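Local coordinates for protein N-acetylglucosamine-6-phosphate deacetylase (Mycobacterium smegmatis, PDB 6FV4) that probably catalyses the metal-dependent deacetylation of N-acetylglucosamine-6-phosphate in carbohydrate metabolism, at residues S40-A45 against G368-L373; A62-G67 against A363-G368; L95-G100 against V385-E390. The protein carries 1 engineered substitution. All blocks are in the same frame, centred on the assembly; numbering follows the deposited sequence.

Contact 1: S40-A45 against G368-L373; sequences SDRVVA and GARADL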
loop_
_atom_site.group_PDB
_atom_site.type_symbol
_atom_site.label_atom_id
_atom_site.label_comp_id
_atom_site.label_asym_id
_atom_site.label_seq_id
_atom_site.Cartn_x
_atom_site.Cartn_y
_atom_site.Cartn_z
ATOM N N SER B 40 -38.165 -21.830 -2.885
ATOM C CA SER B 40 -38.782 -20.534 -3.160
ATOM C C SER B 40 -37.646 -19.566 -3.477
ATOM O O SER B 40 -36.900 -19.820 -4.440
ATOM C CB SER B 40 -39.690 -20.198 -1.966
ATOM O OG SER B 40 -40.156 -18.875 -1.987
ATOM N N ASP B 41 -37.427 -18.513 -2.697
ATOM C CA ASP B 41 -36.343 -17.574 -2.956
ATOM C C ASP B 41 -35.167 -17.724 -1.998
ATOM O O ASP B 41 -34.298 -16.857 -1.988
ATOM C CB ASP B 41 -36.871 -16.133 -2.912
ATOM C CG ASP B 41 -37.335 -15.730 -1.530
ATOM O OD1 ASP B 41 -37.702 -16.638 -0.759
ATOM O OD2 ASP B 41 -37.371 -14.512 -1.227
ATOM N N ARG B 42 -35.104 -18.797 -1.204
ATOM C CA ARG B 42 -34.094 -18.926 -0.163
ATOM C C ARG B 42 -33.181 -20.127 -0.407
ATOM O O ARG B 42 -33.600 -21.157 -0.944
ATOM C CB ARG B 42 -34.735 -19.059 1.234
ATOM C CG ARG B 42 -35.866 -18.079 1.542
ATOM C CD ARG B 42 -35.474 -16.616 1.313
ATOM N NE ARG B 42 -34.395 -16.147 2.179
ATOM C CZ ARG B 42 -34.103 -14.860 2.367
ATOM N NH1 ARG B 42 -34.812 -13.913 1.756
ATOM N NH2 ARG B 42 -33.101 -14.518 3.171
ATOM N N VAL B 43 -31.919 -19.984 -0.009
ATOM C CA VAL B 43 -31.062 -21.151 0.125
ATOM C C VAL B 43 -31.498 -21.905 1.376
ATOM O O VAL B 43 -31.648 -21.313 2.450
ATOM C CB VAL B 43 -29.580 -20.746 0.196
ATOM C CG1 VAL B 43 -28.680 -21.976 0.448
ATOM C CG2 VAL B 43 -29.131 -20.019 -1.088
ATOM N N VAL B 44 -31.753 -23.199 1.227
ATOM C CA VAL B 44 -32.056 -24.080 2.359
ATOM C C VAL B 44 -30.785 -24.663 2.963
ATOM O O VAL B 44 -30.547 -24.566 4.170
ATOM C CB VAL B 44 -33.010 -25.202 1.901
ATOM C CG1 VAL B 44 -33.269 -26.193 3.046
ATOM C CG2 VAL B 44 -34.280 -24.612 1.415
ATOM N N ALA B 45 -29.951 -25.284 2.137
ATOM C CA ALA B 45 -28.724 -25.895 2.620
ATOM C C ALA B 45 -27.664 -25.819 1.536
ATOM O O ALA B 45 -27.977 -25.764 0.344
ATOM C CB ALA B 45 -28.944 -27.355 3.037
ATOM N N GLY B 368 -30.521 -19.950 4.873
ATOM C CA GLY B 368 -31.261 -18.756 5.198
ATOM C C GLY B 368 -31.097 -17.606 4.218
ATOM O O GLY B 368 -31.973 -16.734 4.153
ATOM N N ALA B 369 -30.006 -17.578 3.454
ATOM C CA ALA B 369 -29.742 -16.460 2.559
ATOM C C ALA B 369 -30.644 -16.515 1.328
ATOM O O ALA B 369 -31.121 -17.579 0.921
ATOM C CB ALA B 369 -28.278 -16.466 2.125
ATOM N N ARG B 370 -30.875 -15.345 0.728
ATOM C CA ARG B 370 -31.623 -15.308 -0.522
ATOM C C ARG B 370 -30.811 -15.970 -1.626
ATOM O O ARG B 370 -29.579 -15.917 -1.637
ATOM C CB ARG B 370 -31.994 -13.874 -0.917
ATOM C CG ARG B 370 -33.240 -13.828 -1.805
ATOM C CD ARG B 370 -33.684 -12.423 -2.153
ATOM N NE ARG B 370 -32.723 -11.761 -3.032
ATOM C CZ ARG B 370 -32.847 -10.512 -3.463
ATOM N NH1 ARG B 370 -33.911 -9.776 -3.107
ATOM N NH2 ARG B 370 -31.906 -10.000 -4.254
ATOM N N ALA B 371 -31.516 -16.636 -2.542
ATOM C CA ALA B 371 -30.874 -17.475 -3.548
ATOM C C ALA B 371 -30.483 -16.613 -4.752
ATOM O O ALA B 371 -31.130 -16.607 -5.802
ATOM C CB ALA B 371 -31.787 -18.625 -3.946
ATOM N N ASP B 372 -29.384 -15.880 -4.582
ATOM C CA ASP B 372 -28.793 -15.063 -5.634
ATOM C C ASP B 372 -27.427 -15.659 -5.934
ATOM O O ASP B 372 -26.564 -15.695 -5.051
ATOM C CB ASP B 372 -28.633 -13.607 -5.200
ATOM C CG ASP B 372 -29.925 -12.977 -4.731
ATOM O OD1 ASP B 372 -31.015 -13.539 -4.974
ATOM O OD2 ASP B 372 -29.845 -11.901 -4.112
ATOM N N LEU B 373 -27.236 -16.150 -7.156
ATOM C CA LEU B 373 -25.971 -16.788 -7.489
ATOM C C LEU B 373 -25.693 -16.609 -8.973
ATOM O O LEU B 373 -26.580 -16.251 -9.755
ATOM C CB LEU B 373 -25.963 -18.274 -7.100
ATOM C CG LEU B 373 -27.051 -19.222 -7.620
ATOM C CD1 LEU B 373 -26.833 -19.639 -9.078
ATOM C CD2 LEU B 373 -27.109 -20.468 -6.722
#
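Gly368 opens the contact with both of its backbone polar atoms in use: its N donates to Val43 O at 3.0 Å, and its O receives the side chain of Arg42. Arg42 is bent at both chi2 (-53°) and chi3 (-63°), a curl that folds its guanidinium back over the loop. Its NH2 reaches Gly368 O at 2.7 Å along a nearly straight bond, with the acceptor lying in the guanidinium plane and the donor in the carbonyl plane. NE adds only a weak bond to the same oxygen. At Ala369 the backbone takes over, the O accepting Val43 N at 2.7 Å.

Arg370 follows, and its N stands over one face of the Arg42 guanidinium without bonding to it. Arg370 CG rests against Asp41 O at 3.2 Å, while the rest of that side chain leads off to take Asp372 side-on through NE and NH2, with Arg370 NH2 2.8 Å from Asp372 OD2. OD1 of this carboxylate also accepts from Ala388 N. Ala371, centre of an inverse gamma turn, donates its N to Asp41 O at 2.8 Å, and its CB approaches Val43 CG2 to 4.1 Å, with Ile38 of strand 34-39 touching both side chains.

The case illustrates how an irregular loop can continue the edge of a sheet: three backbone bonds, around a single bridge of Arg42 with Arg370, do the work of a strand pair. Arg370 is paired with the Asp372 carboxylate, while Arg42 has the Gly368 carbonyl and a long salt bridge to Asp41, which probably tempers their like charge.

Contact 2: A62-G67 against A363-G368; sequences ATVVPG and AGLAAG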
loop_
_atom_site.group_PDB
_atom_site.type_symbol
_atom_site.label_atom_id
_atom_site.label_comp_id
_atom_site.label_asym_id
_atom_site.label_seq_id
_atom_site.Cartn_x
_atom_site.Cartn_y
_atom_site.Cartn_z
ATOM N N ALA B 62 -18.766 -26.027 -13.993
ATOM C CA ALA B 62 -18.965 -24.603 -13.790
ATOM C C ALA B 62 -18.575 -24.229 -12.369
ATOM O O ALA B 62 -18.577 -25.069 -11.466
ATOM C CB ALA B 62 -20.421 -24.217 -14.061
ATOM N N THR B 63 -18.209 -22.962 -12.186
ATOM C CA THR B 63 -17.996 -22.393 -10.860
ATOM C C THR B 63 -19.219 -21.550 -10.488
ATOM O O THR B 63 -19.616 -20.668 -11.253
ATOM C CB THR B 63 -16.716 -21.549 -10.828
ATOM O OG1 THR B 63 -15.578 -22.378 -11.100
ATOM C CG2 THR B 63 -16.517 -20.915 -9.460
ATOM N N VAL B 64 -19.840 -21.848 -9.342
ATOM C CA VAL B 64 -20.944 -21.044 -8.817
ATOM C C VAL B 64 -20.390 -20.081 -7.776
ATOM O O VAL B 64 -19.580 -20.468 -6.927
ATOM C CB VAL B 64 -22.055 -21.920 -8.213
ATOM C CG1 VAL B 64 -23.122 -21.046 -7.552
ATOM C CG2 VAL B 64 -22.678 -22.815 -9.280
ATOM N N VAL B 65 -20.809 -18.824 -7.854
ATOM C CA VAL B 65 -20.422 -17.802 -6.885
ATOM C C VAL B 65 -21.691 -17.101 -6.417
ATOM O O VAL B 65 -22.734 -17.176 -7.080
ATOM C CB VAL B 65 -19.418 -16.794 -7.491
ATOM C CG1 VAL B 65 -18.087 -17.517 -7.859
ATOM C CG2 VAL B 65 -20.044 -16.078 -8.694
ATOM N N PRO B 66 -21.637 -16.403 -5.288
ATOM C CA PRO B 66 -22.780 -15.563 -4.903
ATOM C C PRO B 66 -22.992 -14.467 -5.941
ATOM O O PRO B 66 -22.087 -14.113 -6.704
ATOM C CB PRO B 66 -22.372 -14.975 -3.547
ATOM C CG PRO B 66 -21.119 -15.741 -3.113
ATOM C CD PRO B 66 -20.495 -16.263 -4.363
ATOM N N GLY B 67 -24.214 -13.943 -5.982
ATOM C CA GLY B 67 -24.496 -12.863 -6.915
ATOM C C GLY B 67 -23.584 -11.676 -6.661
ATOM O O GLY B 67 -23.205 -11.393 -5.519
ATOM N N ALA B 363 -24.153 -10.935 1.702
ATOM C CA ALA B 363 -24.037 -11.858 0.591
ATOM C C ALA B 363 -23.543 -13.218 1.088
ATOM O O ALA B 363 -23.127 -13.390 2.239
ATOM C CB ALA B 363 -23.100 -11.295 -0.480
ATOM N N GLY B 364 -23.612 -14.197 0.206
ATOM C CA GLY B 364 -23.144 -15.510 0.564
ATOM C C GLY B 364 -24.206 -16.548 0.329
ATOM O O GLY B 364 -25.408 -16.291 0.488
ATOM N N LEU B 365 -23.765 -17.719 -0.091
ATOM C CA LEU B 365 -24.652 -18.853 -0.281
ATOM C C LEU B 365 -24.589 -19.638 1.024
ATOM O O LEU B 365 -23.662 -20.409 1.260
ATOM C CB LEU B 365 -24.235 -19.663 -1.502
ATOM C CG LEU B 365 -24.409 -18.875 -2.807
ATOM C CD1 LEU B 365 -23.625 -19.524 -3.935
ATOM C CD2 LEU B 365 -25.889 -18.765 -3.158
ATOM N N ALA B 366 -25.548 -19.377 1.901
ATOM C CA ALA B 366 -25.610 -20.018 3.201
ATOM C C ALA B 366 -27.068 -20.283 3.523
ATOM O O ALA B 366 -27.969 -19.654 2.962
ATOM C CB ALA B 366 -24.976 -19.152 4.296
ATOM N N ALA B 367 -27.294 -21.229 4.431
ATOM C CA ALA B 367 -28.647 -21.488 4.892
ATOM C C ALA B 367 -29.293 -20.186 5.339
ATOM O O ALA B 367 -28.681 -19.392 6.054
ATOM C CB ALA B 367 -28.624 -22.507 6.039
ATOM N N GLY B 368 -30.521 -19.950 4.873
ATOM C CA GLY B 368 -31.261 -18.756 5.198
ATOM C C GLY B 368 -31.097 -17.606 4.218
ATOM O O GLY B 368 -31.973 -16.734 4.153
#
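Leu365 meets Val64 nearly at right angles, its CD1 lying 4.0 Å from Val64 CG1, and the same methyl group reaches on to the backbone of the strand, 3.9 Å from Pro66 N. The leucine can do this because its CG stands anti to the carbonyl carbon (chi1 -66°) and CD1 then extends the chain (chi2 163°), so that one methyl leads out of the loop toward the strand. Val64 offers CG1, the branch anti to its own backbone N.

Pro66 flanks the leucine further along the strand. Its CB lies 4.5 Å from Leu365 CG and 4.0 Å from Gly364 N, which lets the ring pack against the loop backbone as well as against the side chain. Gly364 has a positive phi (126°), a backbone conformation suited to glycine. Between Val64 and Pro66, the side chain of Val65 points away from the loop and packs instead on Val347 of helix 339-357, a helix that also touches Pro66.

No hydrogen bond joins the two segments, and the contact is buried and apolar. Neighbouring strands take up backbone bonds of Val64 (Thr23, Leu25) and Val65 (Val374). Leu365 in turn is shared, for it also touches Leu373 and, on strand 42-48, Val43. A loop leucine inserted between strands of two sheets in this way is an example of how an apolar core is filled, here where the small beta-sandwich domain of NagA-family amidohydrolases meets the metal-bearing barrel.

Contact 3: L95-G100 against V385-E390; sequences LHRAHG and VMRAGE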
loop_
_atom_site.group_PDB
_atom_site.type_symbol
_atom_site.label_atom_id
_atom_site.label_comp_id
_atom_site.label_asym_id
_atom_site.label_seq_id
_atom_site.Cartn_x
_atom_site.Cartn_y
_atom_site.Cartn_z
ATOM N N LEU B 95 -29.592 -5.149 -17.936
ATOM C CA LEU B 95 -28.258 -5.370 -18.476
ATOM C C LEU B 95 -27.327 -5.939 -17.422
ATOM O O LEU B 95 -26.694 -6.977 -17.629
ATOM C CB LEU B 95 -27.671 -4.071 -19.029
ATOM C CG LEU B 95 -26.286 -4.533 -19.461
ATOM C CD1 LEU B 95 -26.303 -4.994 -20.901
ATOM C CD2 LEU B 95 -25.185 -3.528 -19.154
ATOM N N HIS B 96 -27.214 -5.254 -16.286
ATOM C CA HIS B 96 -26.287 -5.695 -15.255
ATOM C C HIS B 96 -26.726 -7.002 -14.613
ATOM O O HIS B 96 -25.880 -7.833 -14.274
ATOM C CB HIS B 96 -26.128 -4.605 -14.215
ATOM C CG HIS B 96 -25.368 -3.433 -14.733
ATOM N ND1 HIS B 96 -23.991 -3.421 -14.792
ATOM C CD2 HIS B 96 -25.784 -2.265 -15.275
ATOM C CE1 HIS B 96 -23.589 -2.280 -15.325
ATOM N NE2 HIS B 96 -24.656 -1.560 -15.622
ATOM N N ARG B 97 -28.037 -7.203 -14.443
ATOM C CA ARG B 97 -28.533 -8.474 -13.905
ATOM C C ARG B 97 -28.095 -9.655 -14.768
ATOM O O ARG B 97 -27.726 -10.715 -14.245
ATOM C CB ARG B 97 -30.066 -8.443 -13.794
ATOM C CG ARG B 97 -30.640 -9.102 -12.539
ATOM C CD ARG B 97 -32.094 -8.664 -12.274
ATOM N NE ARG B 97 -32.218 -7.730 -11.157
ATOM C CZ ARG B 97 -33.377 -7.224 -10.727
ATOM N NH1 ARG B 97 -34.512 -7.567 -11.311
ATOM N NH2 ARG B 97 -33.404 -6.367 -9.714
ATOM N N ALA B 98 -28.135 -9.490 -16.095
ATOM C CA ALA B 98 -27.752 -10.555 -17.009
ATOM C C ALA B 98 -26.264 -10.870 -16.929
ATOM O O ALA B 98 -25.847 -11.948 -17.355
ATOM C CB ALA B 98 -28.124 -10.174 -18.444
ATOM N N HIS B 99 -25.459 -9.952 -16.402
ATOM C CA HIS B 99 -24.044 -10.190 -16.193
ATOM C C HIS B 99 -23.706 -10.506 -14.747
ATOM O O HIS B 99 -22.524 -10.483 -14.386
ATOM C CB HIS B 99 -23.247 -8.988 -16.677
ATOM C CG HIS B 99 -23.348 -8.789 -18.149
ATOM N ND1 HIS B 99 -22.456 -9.352 -19.033
ATOM C CD2 HIS B 99 -24.262 -8.130 -18.898
ATOM C CE1 HIS B 99 -22.801 -9.026 -20.266
ATOM N NE2 HIS B 99 -23.893 -8.286 -20.211
ATOM N N GLY B 100 -24.716 -10.782 -13.914
ATOM C CA GLY B 100 -24.514 -11.353 -12.592
ATOM C C GLY B 100 -24.691 -10.413 -11.421
ATOM O O GLY B 100 -24.550 -10.857 -10.272
ATOM N N VAL B 385 -27.604 -16.974 -14.317
ATOM C CA VAL B 385 -27.782 -16.028 -13.220
ATOM C C VAL B 385 -29.081 -16.363 -12.508
ATOM O O VAL B 385 -30.147 -16.404 -13.136
ATOM C CB VAL B 385 -27.832 -14.561 -13.692
ATOM C CG1 VAL B 385 -28.049 -13.632 -12.492
ATOM C CG2 VAL B 385 -26.567 -14.176 -14.440
ATOM N N MET B 386 -29.011 -16.564 -11.200
ATOM C CA MET B 386 -30.211 -16.762 -10.404
ATOM C C MET B 386 -30.358 -15.607 -9.427
ATOM O O MET B 386 -29.374 -15.145 -8.848
ATOM C CB MET B 386 -30.170 -18.091 -9.648
ATOM C CG MET B 386 -31.304 -18.235 -8.636
ATOM S SD MET B 386 -31.246 -19.859 -7.880
ATOM C CE MET B 386 -32.040 -20.820 -9.164
ATOM N N ARG B 387 -31.594 -15.137 -9.258
ATOM C CA ARG B 387 -31.899 -14.068 -8.316
ATOM C C ARG B 387 -33.225 -14.377 -7.639
ATOM O O ARG B 387 -34.224 -14.610 -8.319
ATOM C CB ARG B 387 -31.968 -12.707 -9.025
ATOM C CG ARG B 387 -32.142 -11.539 -8.076
ATOM C CD ARG B 387 -32.189 -10.206 -8.816
ATOM N NE ARG B 387 -32.417 -9.124 -7.869
ATOM C CZ ARG B 387 -33.613 -8.667 -7.491
ATOM N NH1 ARG B 387 -34.734 -9.177 -7.993
ATOM N NH2 ARG B 387 -33.685 -7.691 -6.600
ATOM N N ALA B 388 -33.225 -14.377 -6.305
ATOM C CA ALA B 388 -34.396 -14.748 -5.506
ATOM C C ALA B 388 -34.954 -16.103 -5.937
ATOM O O ALA B 388 -36.167 -16.291 -6.068
ATOM C CB ALA B 388 -35.478 -13.670 -5.575
ATOM N N GLY B 389 -34.052 -17.055 -6.174
ATOM C CA GLY B 389 -34.433 -18.423 -6.471
ATOM C C GLY B 389 -34.900 -18.701 -7.883
ATOM O O GLY B 389 -35.248 -19.850 -8.184
ATOM N N GLU B 390 -34.913 -17.708 -8.765
ATOM C CA GLU B 390 -35.377 -17.904 -10.132
ATOM C C GLU B 390 -34.287 -17.506 -11.114
ATOM O O GLU B 390 -33.496 -16.600 -10.855
ATOM C CB GLU B 390 -36.647 -17.104 -10.397
ATOM C CG GLU B 390 -37.755 -17.505 -9.444
ATOM C CD GLU B 390 -38.996 -16.679 -9.606
ATOM O OE1 GLU B 390 -39.255 -16.197 -10.733
ATOM O OE2 GLU B 390 -39.725 -16.518 -8.601
#
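The Schellman motif that ends helix 86-98, with Gly100 as its C-prime residue, presents its backbone to Val385, and within the same helix end Arg97 stacks on Arg387. In this motif Gly100 N returns to Arg97 O, and it is against these turned-back atoms that the valine packs. Both methyls of Val385 rest on Arg97 O, CG1 at 3.4 Å from that oxygen, and Val385 CG2 reaches on to Ala98 O at 3.7 Å and Gly100 N at 3.9 Å, with no hydrogen bond.

The arginines meet face to face. Arg387 is extended from CG to NE and turns its guanidinium across that line (chi4 -90°). Arg97, bent at chi3, brings its own group flat onto it, the centres 3.5 Å apart and the planes inclined by 9°. NH2 of Arg97 comes over the centre of the Arg387 group, 3.2 Å from Arg387 CZ, whereas the aliphatic CD of Arg387 approaches Arg97 NE at 3.4 Å.

Here two like-charged groups stack while their N-H groups have carbonyl acceptors. Arg387 NE donates to Thr102 O, and the NH2 of each arginine makes a weak bond to Gly130 O. These carbonyls probably offset part of the repulsion, and the NE bond probably helps to fix the rotation of Arg387, giving Arg97 a flat surface on which to lie.

How the contacts relate
From the N terminus, the chain passes through 40-45, 62-67 and 95-100 before the long remainder of the barrel, then returns through 363-368, 368-373 and 385-390. Contact 2 closes a loop nested inside the one closed by contact 1, and the two share Gly368. Contact 3 begins later and ends later, so it crosses both. Direct links join the contacts: Asp372 O probably bonds to Gly67 N, and Leu373 O to Met386 N. Early and late chain thus meet in the small beta domain and at its junction with the barrel: contact 1 holds strand 42-48, contact 2 the start of strand 63-76, and contact 3, at that junction, joins strand 382-387 to helix 86-98.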